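Putative sodium:solute symporter (Proteus mirabilis, PDB 5NV9) uses the sodium gradient to take up sialic acid, chiefly N-acetylneuraminic acid, across the bacterial inner membrane as a symporter. Local coordinates at residues A[59-64]-A[137-142]; A[63-68]-A[334-339]; A[119-124]-A[356-361]; A[127-132]-A[349-354]. One frame throughout, in Å; residues are numbered along the deposited sequence. Where two conformers were deposited one is given.

Interaction 1 (A[59-64]-A[137-142]); sequences LSSITF and AIITYL. With NA (sodium ion), chain B; SLB (N-acetyl-beta-neuraminic acid), chain D.
Ser60 and Ile62, which meet Ile139 and Leu142 of the second helix, also touch the carboxylate of the bound N-acetyl-beta-neuraminic acid. Ile62 lies on one side of its plane, displaced outward beyond O1B, with CD1 3.6 Å from sugar O1B. Ser60 N comes from the other side of the plane and donates a nearly straight bond of 3.0 Å to sugar O1A (174°). Ser60 OG lies near the plane and donates to O1B at 2.8 Å. The same OG accepts from Ile62 N and so caps the helix that starts at Ser61.

These residues follow the break between helices 47-58 and 61-73, the unwound first helix of the LeuT fold. Leu59, the first residue to leave the helical conformation, gives its O to the sodium ion as one of five ligands of the Na2 site.

Helix 118-151 backs this break. Ile139 puts CG1 against Ser60 OG at 3.6 Å. Its CG2 is 3.5 Å from Ser61 OG. That hydroxyl may also bond Ile139 O, though Thr143 OG1 competes for it. Leu142 CD1 presses on Ile62 CG1 at 3.6 Å, the two side chains running at a slant. Arg135, one turn before Ile139, bonds the sugar too.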
# COMPACT_ATOMS: atom_id res chain seq x y z
N LEU A 59 2.85 -2.10 2.93
CA LEU A 59 3.97 -1.39 3.57
C LEU A 59 5.07 -1.15 2.56
O LEU A 59 5.76 -2.08 2.19
CB LEU A 59 4.56 -2.19 4.72
CG LEU A 59 5.40 -1.39 5.72
CD1 LEU A 59 5.53 -2.13 7.06
CD2 LEU A 59 6.76 -1.06 5.17
N SER A 60 5.27 0.11 2.24
CA SER A 60 6.16 0.53 1.16
C SER A 60 7.27 1.42 1.72
O SER A 60 7.43 1.56 2.94
CB SER A 60 5.34 1.23 0.09
OG SER A 60 5.10 2.59 0.38
N SER A 61 8.02 2.06 0.84
CA SER A 61 9.00 3.05 1.29
C SER A 61 8.39 4.25 1.96
O SER A 61 9.09 4.98 2.65
CB SER A 61 9.85 3.45 0.10
OG SER A 61 9.00 4.08 -0.84
N ILE A 62 7.10 4.48 1.78
CA ILE A 62 6.34 5.49 2.49
C ILE A 62 6.39 5.23 4.02
O ILE A 62 6.77 6.11 4.79
CB ILE A 62 4.85 5.51 2.02
CG1 ILE A 62 4.72 6.03 0.60
CG2 ILE A 62 3.97 6.33 2.97
CD1 ILE A 62 3.37 5.78 0.01
N THR A 63 6.00 4.03 4.45
CA THR A 63 6.08 3.67 5.86
C THR A 63 7.54 3.66 6.30
O THR A 63 7.90 4.19 7.38
CB THR A 63 5.44 2.27 6.14
OG1 THR A 63 4.01 2.37 6.22
CG2 THR A 63 5.99 1.62 7.44
N PHE A 64 8.41 3.06 5.46
CA PHE A 64 9.79 2.75 5.90
C PHE A 64 10.53 4.04 6.25
O PHE A 64 11.22 4.09 7.28
CB PHE A 64 10.55 1.96 4.83
CG PHE A 64 11.74 1.16 5.35
CD1 PHE A 64 12.89 1.79 5.82
CD2 PHE A 64 11.73 -0.22 5.32
CE1 PHE A 64 13.97 1.03 6.33
CE2 PHE A 64 12.82 -1.00 5.79
CZ PHE A 64 13.95 -0.38 6.28
N ALA A 137 4.56 5.65 -8.77
CA ALA A 137 5.44 6.81 -9.07
C ALA A 137 5.95 7.46 -7.78
O ALA A 137 7.14 7.71 -7.63
CB ALA A 137 4.74 7.83 -9.94
N ILE A 138 5.06 7.58 -6.82
CA ILE A 138 5.38 8.14 -5.53
C ILE A 138 6.34 7.27 -4.75
O ILE A 138 7.28 7.79 -4.13
CB ILE A 138 4.10 8.48 -4.74
CG1 ILE A 138 3.42 9.68 -5.42
CG2 ILE A 138 4.45 8.90 -3.32
CD1 ILE A 138 2.13 10.18 -4.80
N ILE A 139 6.11 5.95 -4.77
CA ILE A 139 6.90 5.01 -4.00
C ILE A 139 8.34 5.09 -4.55
O ILE A 139 9.30 5.05 -3.82
CB ILE A 139 6.38 3.57 -4.06
CG1 ILE A 139 5.21 3.40 -3.08
CG2 ILE A 139 7.47 2.59 -3.66
CD1 ILE A 139 4.44 2.11 -3.28
N THR A 140 8.45 5.13 -5.87
CA THR A 140 9.73 5.16 -6.56
C THR A 140 10.49 6.48 -6.32
O THR A 140 11.68 6.49 -6.02
CB THR A 140 9.45 4.87 -8.04
OG1 THR A 140 8.82 3.59 -8.12
CG2 THR A 140 10.70 4.90 -8.84
N TYR A 141 9.77 7.59 -6.41
CA TYR A 141 10.26 8.92 -6.07
C TYR A 141 10.82 9.04 -4.68
O TYR A 141 11.96 9.50 -4.56
CB TYR A 141 9.14 9.96 -6.31
CG TYR A 141 9.56 11.39 -5.97
CD1 TYR A 141 10.56 12.02 -6.68
CD2 TYR A 141 8.94 12.09 -4.96
CE1 TYR A 141 10.95 13.31 -6.38
CE2 TYR A 141 9.32 13.38 -4.65
CZ TYR A 141 10.33 13.99 -5.37
OH TYR A 141 10.71 15.28 -5.08
N LEU A 142 10.07 8.62 -3.64
CA LEU A 142 10.56 8.66 -2.27
C LEU A 142 11.82 7.80 -2.05
O LEU A 142 12.72 8.22 -1.37
CB LEU A 142 9.55 8.14 -1.26
CG LEU A 142 8.20 8.77 -1.11
CD1 LEU A 142 7.58 8.15 0.14
CD2 LEU A 142 8.29 10.28 -1.02
NA NA B . 6.05 -3.00 0.06
C1 SLB D . 2.61 2.42 2.97
C2 SLB D . 1.29 2.37 3.69
C3 SLB D . 0.88 3.77 4.06
C4 SLB D . -0.35 3.80 4.99
C5 SLB D . 0.06 3.01 6.23
C6 SLB D . 0.47 1.58 5.83
C7 SLB D . 0.93 0.69 6.99
C8 SLB D . 1.34 -0.68 6.52
C9 SLB D . 1.63 -1.62 7.69
C10 SLB D . -0.94 3.43 8.45
C11 SLB D . -2.03 2.96 9.38
N5 SLB D . -1.04 2.95 7.21
O1A SLB D . 3.68 2.28 3.65
O1B SLB D . 2.60 2.65 1.70
O2 SLB D . 0.27 1.74 2.88
O4 SLB D . -0.70 5.18 5.38
O6 SLB D . 1.55 1.63 4.90
O7 SLB D . 2.07 1.25 7.65
O8 SLB D . 0.32 -1.24 5.70
O9 SLB D . 0.44 -1.89 8.49
O10 SLB D . 0.01 4.14 8.84

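Interaction 2 (A[63-68]-A[334-339]). With NA (sodium ion), chain B; SLB (N-acetyl-beta-neuraminic acid), chain D.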
# COMPACT_ATOMS: atom_id res chain seq x y z
N THR A 63 6.00 4.03 4.45
CA THR A 63 6.08 3.67 5.86
C THR A 63 7.54 3.66 6.30
O THR A 63 7.90 4.19 7.38
CB THR A 63 5.44 2.27 6.14
OG1 THR A 63 4.01 2.37 6.22
CG2 THR A 63 5.99 1.62 7.44
N PHE A 64 8.41 3.06 5.46
CA PHE A 64 9.79 2.75 5.90
C PHE A 64 10.53 4.04 6.25
O PHE A 64 11.22 4.09 7.28
CB PHE A 64 10.55 1.96 4.83
CG PHE A 64 11.74 1.16 5.35
CD1 PHE A 64 12.89 1.79 5.82
CD2 PHE A 64 11.73 -0.22 5.32
CE1 PHE A 64 13.97 1.03 6.33
CE2 PHE A 64 12.82 -1.00 5.79
CZ PHE A 64 13.95 -0.38 6.28
N MSE A 65 10.39 5.06 5.41
CA MSE A 65 11.02 6.38 5.61
C MSE A 65 10.22 7.35 6.44
O MSE A 65 10.82 8.06 7.24
CB MSE A 65 11.33 7.11 4.29
CG MSE A 65 12.86 7.26 4.11
SE MSE A 65 13.62 5.48 3.82
CE MSE A 65 12.58 5.02 2.22
N SER A 66 8.89 7.42 6.26
CA SER A 66 8.07 8.42 6.91
C SER A 66 7.73 8.17 8.34
O SER A 66 7.58 9.11 9.09
CB SER A 66 6.69 8.55 6.22
OG SER A 66 6.93 9.10 4.98
N ILE A 67 7.51 6.92 8.71
CA ILE A 67 7.03 6.64 10.05
C ILE A 67 8.16 6.96 11.05
O ILE A 67 7.91 7.69 12.03
CB ILE A 67 6.45 5.24 10.27
CG1 ILE A 67 5.01 5.08 9.72
CG2 ILE A 67 6.47 4.88 11.75
CD1 ILE A 67 4.02 6.17 10.10
N PRO A 68 9.40 6.46 10.78
CA PRO A 68 10.53 6.91 11.62
C PRO A 68 10.72 8.45 11.66
O PRO A 68 10.99 9.00 12.73
CB PRO A 68 11.75 6.22 10.98
CG PRO A 68 11.16 4.97 10.37
CD PRO A 68 9.79 5.39 9.86
N ALA A 334 19.03 -3.07 0.70
CA ALA A 334 18.23 -4.06 0.01
C ALA A 334 16.83 -4.13 0.64
O ALA A 334 15.86 -4.35 -0.10
CB ALA A 334 18.91 -5.41 0.03
N ALA A 335 16.72 -3.98 1.98
CA ALA A 335 15.42 -4.01 2.68
C ALA A 335 14.49 -2.80 2.33
O ALA A 335 13.30 -2.94 2.27
CB ALA A 335 15.61 -4.12 4.19
N ILE A 336 15.07 -1.65 2.09
CA ILE A 336 14.35 -0.49 1.58
C ILE A 336 13.92 -0.73 0.13
O ILE A 336 12.79 -0.46 -0.22
CB ILE A 336 15.23 0.79 1.68
CG1 ILE A 336 15.46 1.15 3.15
CG2 ILE A 336 14.63 1.93 0.87
CD1 ILE A 336 16.45 2.30 3.35
N PHE A 337 14.81 -1.21 -0.71
CA PHE A 337 14.38 -1.72 -2.00
C PHE A 337 13.23 -2.74 -1.83
O PHE A 337 12.26 -2.70 -2.58
CB PHE A 337 15.50 -2.39 -2.75
CG PHE A 337 16.35 -1.45 -3.57
CD1 PHE A 337 17.17 -0.49 -2.95
CD2 PHE A 337 16.42 -1.61 -4.95
CE1 PHE A 337 17.99 0.32 -3.71
CE2 PHE A 337 17.26 -0.80 -5.72
CZ PHE A 337 18.06 0.15 -5.10
N ALA A 338 13.36 -3.67 -0.91
CA ALA A 338 12.32 -4.69 -0.78
C ALA A 338 10.95 -4.08 -0.37
O ALA A 338 9.90 -4.57 -0.82
CB ALA A 338 12.72 -5.78 0.18
N ALA A 339 10.96 -3.05 0.50
CA ALA A 339 9.71 -2.31 0.86
C ALA A 339 9.05 -1.64 -0.36
O ALA A 339 7.83 -1.72 -0.56
CB ALA A 339 9.93 -1.32 1.98
NA NA B . 6.05 -3.00 0.06
C1 SLB D . 2.61 2.42 2.97
C2 SLB D . 1.29 2.37 3.69
C3 SLB D . 0.88 3.77 4.06
C4 SLB D . -0.35 3.80 4.99
C5 SLB D . 0.06 3.01 6.23
C6 SLB D . 0.47 1.58 5.83
C7 SLB D . 0.93 0.69 6.99
C8 SLB D . 1.34 -0.68 6.52
C9 SLB D . 1.63 -1.62 7.69
C10 SLB D . -0.94 3.43 8.45
C11 SLB D . -2.03 2.96 9.38
N5 SLB D . -1.04 2.95 7.21
O1A SLB D . 3.68 2.28 3.65
O1B SLB D . 2.60 2.65 1.70
O2 SLB D . 0.27 1.74 2.88
O4 SLB D . -0.70 5.18 5.38
O6 SLB D . 1.55 1.63 4.90
O7 SLB D . 2.07 1.25 7.65
O8 SLB D . 0.32 -1.24 5.70
O9 SLB D . 0.44 -1.89 8.49
O10 SLB D . 0.01 4.14 8.84
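Ala339 O binds the sodium ion at 2.3 Å, and the methyl group of the same residue rests against Phe64. Ala56, Leu59, Ser342 and Ser343 complete that sodium site. On the other helix, Thr63 faces the sugar. Its OG1 accepts from O7 of the N-acetyl-beta-neuraminic acid at 2.7 Å, and it also lies 2.6 Å from sugar O1A. Thr63 N adds a weak bond to O1A.

The residue after Thr63 turns to the second helix. Phe64 CG stands opposite the backbone N (chi1 -158°), which sends the ring across to helix 328-361. Ile336 CG1 sits over one face of this ring, 3.8 Å from its centroid and shifted toward the rim, a CH-pi contact. Ala339 CB approaches Phe64 CD2 obliquely at 4.0 Å. Met65, a selenomethionine, folds back through two bends in its chain and brings CE to 3.9 Å from Ile336 CG2. Phe288 also meets the Phe64 ring, edge-to-face.

The short segment axes come within 10.6 Å, and their N-to-C directions are 105° apart. The arrangement joins the outer half of the broken first helix to the sodium-binding helix, with Thr63 on the substrate and Ala339 on the ion, as in the paired substrate and Na2 sites of LeuT-fold symporters.

Interaction 3 (A[119-124]-A[356-361]); sequences RSRLFA and NSDIYT
A salt bridge ties the cytoplasmic end of helix 118-151 to the cytoplasmic end of helix 328-361, with Arg121 on the first and Asp358 on the second. Arg121 stretches out in a fully extended chain. It grips a single oxygen side-on with two nitrogens: NE reaches Asp358 OD1 at 2.8 Å, and NH2 reaches the same OD1 at 3.1 Å. The NE bond is the straighter, at 155° against 139° for NH2. Both bonds lie close to the guanidinium plane and meet OD1 on its anti side. The carboxylate stands almost perpendicular to the guanidinium. Asp358 OD2 is hydrogen-bonded to Ser107 and Ser125, while Arg121 NH1 pairs with Glu113. The arginine is thus held at both ends of its head group. Water 1 adds a bridge, accepting from Arg121 NH2 at 3.0 Å and donating to Ser357 O at 2.8 Å. Ser357 OG is bonded to Glu110.

Beside the charges, Leu122 CD2 touches Ile359 CD1 at 3.7 Å. It also covers Asp358 O, which is buried and has no partner in the model. Helix 328-361 ends in a wide pi-type turn, where Thr361 N bonds Asn356 O at 2.8 Å.

The segments cross at -110°. Helices 415-427 and 433-452 pack on 119-124, and helix 370-398 packs on 356-361.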
# COMPACT_ATOMS: atom_id res chain seq x y z
N ARG A 119 -21.78 0.81 -14.10
CA ARG A 119 -21.30 2.18 -13.88
C ARG A 119 -20.50 2.26 -12.58
O ARG A 119 -19.52 3.00 -12.47
CB ARG A 119 -22.48 3.22 -13.93
CG ARG A 119 -23.24 3.31 -15.27
CD ARG A 119 -24.52 4.15 -15.17
NE ARG A 119 -25.49 3.47 -14.31
CZ ARG A 119 -26.64 3.97 -13.88
NH1 ARG A 119 -27.02 5.19 -14.22
NH2 ARG A 119 -27.43 3.23 -13.10
N SER A 120 -20.92 1.52 -11.57
CA SER A 120 -20.24 1.56 -10.33
C SER A 120 -18.95 0.77 -10.48
O SER A 120 -17.94 1.13 -9.87
CB SER A 120 -21.07 0.89 -9.23
OG SER A 120 -22.10 1.74 -8.74
N ARG A 121 -19.01 -0.33 -11.22
CA ARG A 121 -17.83 -1.15 -11.41
C ARG A 121 -16.73 -0.36 -12.10
O ARG A 121 -15.63 -0.32 -11.60
CB ARG A 121 -18.18 -2.42 -12.17
CG ARG A 121 -17.03 -3.12 -12.86
CD ARG A 121 -17.53 -4.43 -13.40
NE ARG A 121 -16.43 -5.25 -13.88
CZ ARG A 121 -16.57 -6.37 -14.60
NH1 ARG A 121 -17.75 -6.84 -14.94
NH2 ARG A 121 -15.51 -7.06 -14.94
N LEU A 122 -17.05 0.31 -13.21
CA LEU A 122 -16.09 1.07 -13.96
C LEU A 122 -15.57 2.32 -13.28
O LEU A 122 -14.35 2.70 -13.46
CB LEU A 122 -16.68 1.44 -15.32
CG LEU A 122 -16.78 0.30 -16.32
CD1 LEU A 122 -17.58 0.74 -17.52
CD2 LEU A 122 -15.40 -0.14 -16.75
N PHE A 123 -16.43 3.00 -12.54
CA PHE A 123 -15.98 4.15 -11.80
C PHE A 123 -14.89 3.69 -10.82
O PHE A 123 -13.82 4.31 -10.75
CB PHE A 123 -17.06 4.89 -11.07
CG PHE A 123 -16.55 5.84 -10.02
CD1 PHE A 123 -16.06 7.08 -10.36
CD2 PHE A 123 -16.57 5.48 -8.68
CE1 PHE A 123 -15.59 7.95 -9.40
CE2 PHE A 123 -16.04 6.31 -7.69
CZ PHE A 123 -15.59 7.57 -8.06
N ALA A 124 -15.15 2.59 -10.11
CA ALA A 124 -14.21 2.08 -9.10
C ALA A 124 -12.90 1.55 -9.68
O ALA A 124 -11.86 1.82 -9.13
CB ALA A 124 -14.89 1.02 -8.19
N ASN A 356 -7.71 -6.20 -17.34
CA ASN A 356 -8.05 -7.44 -18.01
C ASN A 356 -9.56 -7.80 -17.88
O ASN A 356 -10.24 -8.17 -18.88
CB ASN A 356 -7.20 -8.60 -17.48
CG ASN A 356 -6.90 -9.67 -18.52
OD1 ASN A 356 -7.61 -10.68 -18.63
ND2 ASN A 356 -5.89 -9.41 -19.34
N SER A 357 -10.07 -7.70 -16.65
CA SER A 357 -11.42 -8.08 -16.34
C SER A 357 -12.41 -6.95 -16.66
O SER A 357 -13.35 -7.17 -17.42
CB SER A 357 -11.55 -8.51 -14.86
OG SER A 357 -12.94 -8.77 -14.53
N ASP A 358 -12.16 -5.75 -16.08
CA ASP A 358 -13.10 -4.64 -16.05
C ASP A 358 -13.11 -3.86 -17.36
O ASP A 358 -14.11 -3.24 -17.69
CB ASP A 358 -12.81 -3.65 -14.92
CG ASP A 358 -12.82 -4.30 -13.53
OD1 ASP A 358 -13.67 -5.18 -13.33
OD2 ASP A 358 -11.98 -3.97 -12.67
N ILE A 359 -12.01 -3.90 -18.12
CA ILE A 359 -11.93 -3.14 -19.35
C ILE A 359 -11.98 -4.10 -20.57
O ILE A 359 -12.98 -4.13 -21.34
CB ILE A 359 -10.71 -2.22 -19.34
CG1 ILE A 359 -10.71 -1.30 -18.10
CG2 ILE A 359 -10.67 -1.34 -20.58
CD1 ILE A 359 -11.91 -0.41 -17.95
N TYR A 360 -10.94 -4.91 -20.71
CA TYR A 360 -10.77 -5.75 -21.86
C TYR A 360 -11.81 -6.86 -21.99
O TYR A 360 -12.39 -7.07 -23.04
CB TYR A 360 -9.35 -6.36 -21.82
CG TYR A 360 -9.02 -7.27 -22.97
CD1 TYR A 360 -9.03 -6.81 -24.29
CD2 TYR A 360 -8.64 -8.62 -22.75
CE1 TYR A 360 -8.72 -7.66 -25.36
CE2 TYR A 360 -8.35 -9.48 -23.80
CZ TYR A 360 -8.36 -8.99 -25.10
OH TYR A 360 -8.06 -9.85 -26.15
N THR A 361 -12.07 -7.60 -20.94
CA THR A 361 -13.03 -8.66 -21.01
C THR A 361 -14.45 -8.05 -21.00
O THR A 361 -15.29 -8.35 -21.86
CB THR A 361 -12.78 -9.69 -19.89
OG1 THR A 361 -11.45 -10.21 -20.01
CG2 THR A 361 -13.75 -10.81 -19.98
O HOH W 1 -15.23 -9.17 -17.09

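Interaction 4 (A[127-132]-A[349-354]); sequences SFMLFH and NSISSC
Phe128 points its ring at the second helix, where three residues meet it in different ways. With chi1 at 173° the ring leaves its backbone on the side of the carbonyl carbon and reaches residues 350 to 354. Ile351 N faces the ring edge, near its plane. Ser350 CB comes in obliquely and touches Phe128 CZ at 3.6 Å. Cys354 SG also stands oblique to the ring, 3.7 Å from Phe128 CD2, a sulfur-aromatic contact. On its own helix the ring has His132 CB over one face.

The two segments run nearly antiparallel, with axes 9.5 Å apart and a crossing angle of -154°. They belong to helices 118-151 and 328-361, consistent with the third and eighth helices of the LeuT core. Ser346, a ligand of the second sodium ion, lies one turn before Ser350.

Met129, a selenomethionine, packs next to Phe128 against Cys354. Its CG is 3.8 Å from Cys354 CB, and its SE is 3.8 Å from Ile351 O. Ile351 reaches the opposite way along the helix, setting CD1 against His132 CB at 3.8 Å. The imidazole itself turns away, and ND1 bonds Ser347. Ser350 O is held twice from one face, by Cys354 N and by Ser353 OG at 2.7 Å, while Ser350 OG bonds Gln259.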
# COMPACT_ATOMS: atom_id res chain seq x y z
N SER A 127 -10.75 4.42 -11.02
CA SER A 127 -10.17 5.15 -9.90
C SER A 127 -8.98 4.35 -9.29
O SER A 127 -7.95 4.92 -8.92
CB SER A 127 -11.20 5.41 -8.81
OG SER A 127 -12.21 6.30 -9.23
N PHE A 128 -9.14 3.02 -9.19
CA PHE A 128 -8.10 2.15 -8.70
C PHE A 128 -6.88 2.26 -9.59
O PHE A 128 -5.78 2.51 -9.10
CB PHE A 128 -8.51 0.67 -8.51
CG PHE A 128 -7.35 -0.22 -8.17
CD1 PHE A 128 -6.93 -0.38 -6.85
CD2 PHE A 128 -6.60 -0.79 -9.17
CE1 PHE A 128 -5.81 -1.13 -6.55
CE2 PHE A 128 -5.46 -1.55 -8.86
CZ PHE A 128 -5.08 -1.75 -7.56
N MSE A 129 -7.08 2.02 -10.87
CA MSE A 129 -5.97 1.94 -11.83
C MSE A 129 -5.20 3.25 -11.85
O MSE A 129 -3.97 3.25 -11.78
CB MSE A 129 -6.51 1.56 -13.18
CG MSE A 129 -6.92 0.12 -13.15
SE MSE A 129 -7.32 -0.47 -15.00
CE MSE A 129 -9.11 0.33 -15.10
N LEU A 130 -5.90 4.37 -11.91
CA LEU A 130 -5.24 5.68 -11.87
C LEU A 130 -4.58 5.96 -10.54
O LEU A 130 -3.50 6.52 -10.53
CB LEU A 130 -6.22 6.80 -12.21
CG LEU A 130 -6.73 6.73 -13.64
CD1 LEU A 130 -7.92 7.67 -13.84
CD2 LEU A 130 -5.60 7.02 -14.62
N PHE A 131 -5.18 5.58 -9.42
CA PHE A 131 -4.56 5.83 -8.12
C PHE A 131 -3.23 5.07 -8.03
O PHE A 131 -2.18 5.63 -7.63
CB PHE A 131 -5.43 5.48 -6.92
CG PHE A 131 -4.73 5.78 -5.61
CD1 PHE A 131 -4.56 7.10 -5.19
CD2 PHE A 131 -4.13 4.76 -4.83
CE1 PHE A 131 -3.86 7.40 -4.00
CE2 PHE A 131 -3.42 5.05 -3.65
CZ PHE A 131 -3.29 6.36 -3.23
N HIS A 132 -3.24 3.83 -8.45
CA HIS A 132 -2.05 2.99 -8.36
C HIS A 132 -0.92 3.31 -9.32
O HIS A 132 0.26 3.07 -8.98
CB HIS A 132 -2.44 1.51 -8.33
CG HIS A 132 -2.91 1.12 -6.98
ND1 HIS A 132 -2.13 0.38 -6.12
CD2 HIS A 132 -3.96 1.55 -6.28
CE1 HIS A 132 -2.74 0.28 -4.96
NE2 HIS A 132 -3.86 0.97 -5.03
N ASN A 349 0.68 -5.68 -11.09
CA ASN A 349 -0.16 -6.83 -11.33
C ASN A 349 -1.67 -6.55 -11.13
O ASN A 349 -2.50 -7.01 -11.92
CB ASN A 349 0.26 -8.02 -10.51
CG ASN A 349 -0.56 -9.26 -10.83
OD1 ASN A 349 -1.56 -9.48 -10.19
ND2 ASN A 349 -0.08 -10.11 -11.74
N SER A 350 -2.01 -5.79 -10.08
CA SER A 350 -3.42 -5.48 -9.82
C SER A 350 -3.97 -4.59 -10.83
O SER A 350 -5.16 -4.69 -11.14
CB SER A 350 -3.60 -4.90 -8.44
OG SER A 350 -3.28 -5.91 -7.50
N ILE A 351 -3.17 -3.61 -11.26
CA ILE A 351 -3.56 -2.73 -12.38
C ILE A 351 -3.90 -3.54 -13.59
O ILE A 351 -4.99 -3.39 -14.19
CB ILE A 351 -2.53 -1.69 -12.73
CG1 ILE A 351 -2.50 -0.61 -11.68
CG2 ILE A 351 -2.86 -1.03 -14.08
CD1 ILE A 351 -1.19 0.17 -11.64
N SER A 352 -3.02 -4.44 -13.96
CA SER A 352 -3.30 -5.36 -15.09
C SER A 352 -4.46 -6.29 -14.84
O SER A 352 -5.17 -6.55 -15.79
CB SER A 352 -2.11 -6.15 -15.49
OG SER A 352 -2.39 -7.00 -16.58
N SER A 353 -4.71 -6.78 -13.61
CA SER A 353 -5.87 -7.62 -13.39
C SER A 353 -7.23 -6.83 -13.64
O SER A 353 -8.18 -7.37 -14.23
CB SER A 353 -5.87 -8.23 -11.97
OG SER A 353 -6.19 -7.22 -10.98
N CYS A 354 -7.31 -5.60 -13.12
CA CYS A 354 -8.44 -4.70 -13.34
C CYS A 354 -8.60 -4.39 -14.81
O CYS A 354 -9.73 -4.45 -15.35
CB CYS A 354 -8.21 -3.40 -12.55
SG CYS A 354 -8.38 -3.62 -10.76

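In the fold
Three helices carry all four contacts. Helix 61-73 serves interactions 1 and 2, which start from the same stretch, share Thr63 and Phe64 and have centres about 7 Å apart. Helices 118-151 and 328-361 meet directly in interactions 3 and 4, with centres about 10 Å apart; along the chain interaction 4 is nested inside the loop closed by interaction 3. The segments of 1 and 2 each alternate with those of 3 and 4. The centres of interactions 2 and 3 are about 33 Å apart, on opposite sides of the chain's centre. Interactions 1 and 2 both touch the substrate and the Na2 ion. Helices 118-151 and 328-361 thus run from these sites to the cytoplasmic salt bridge.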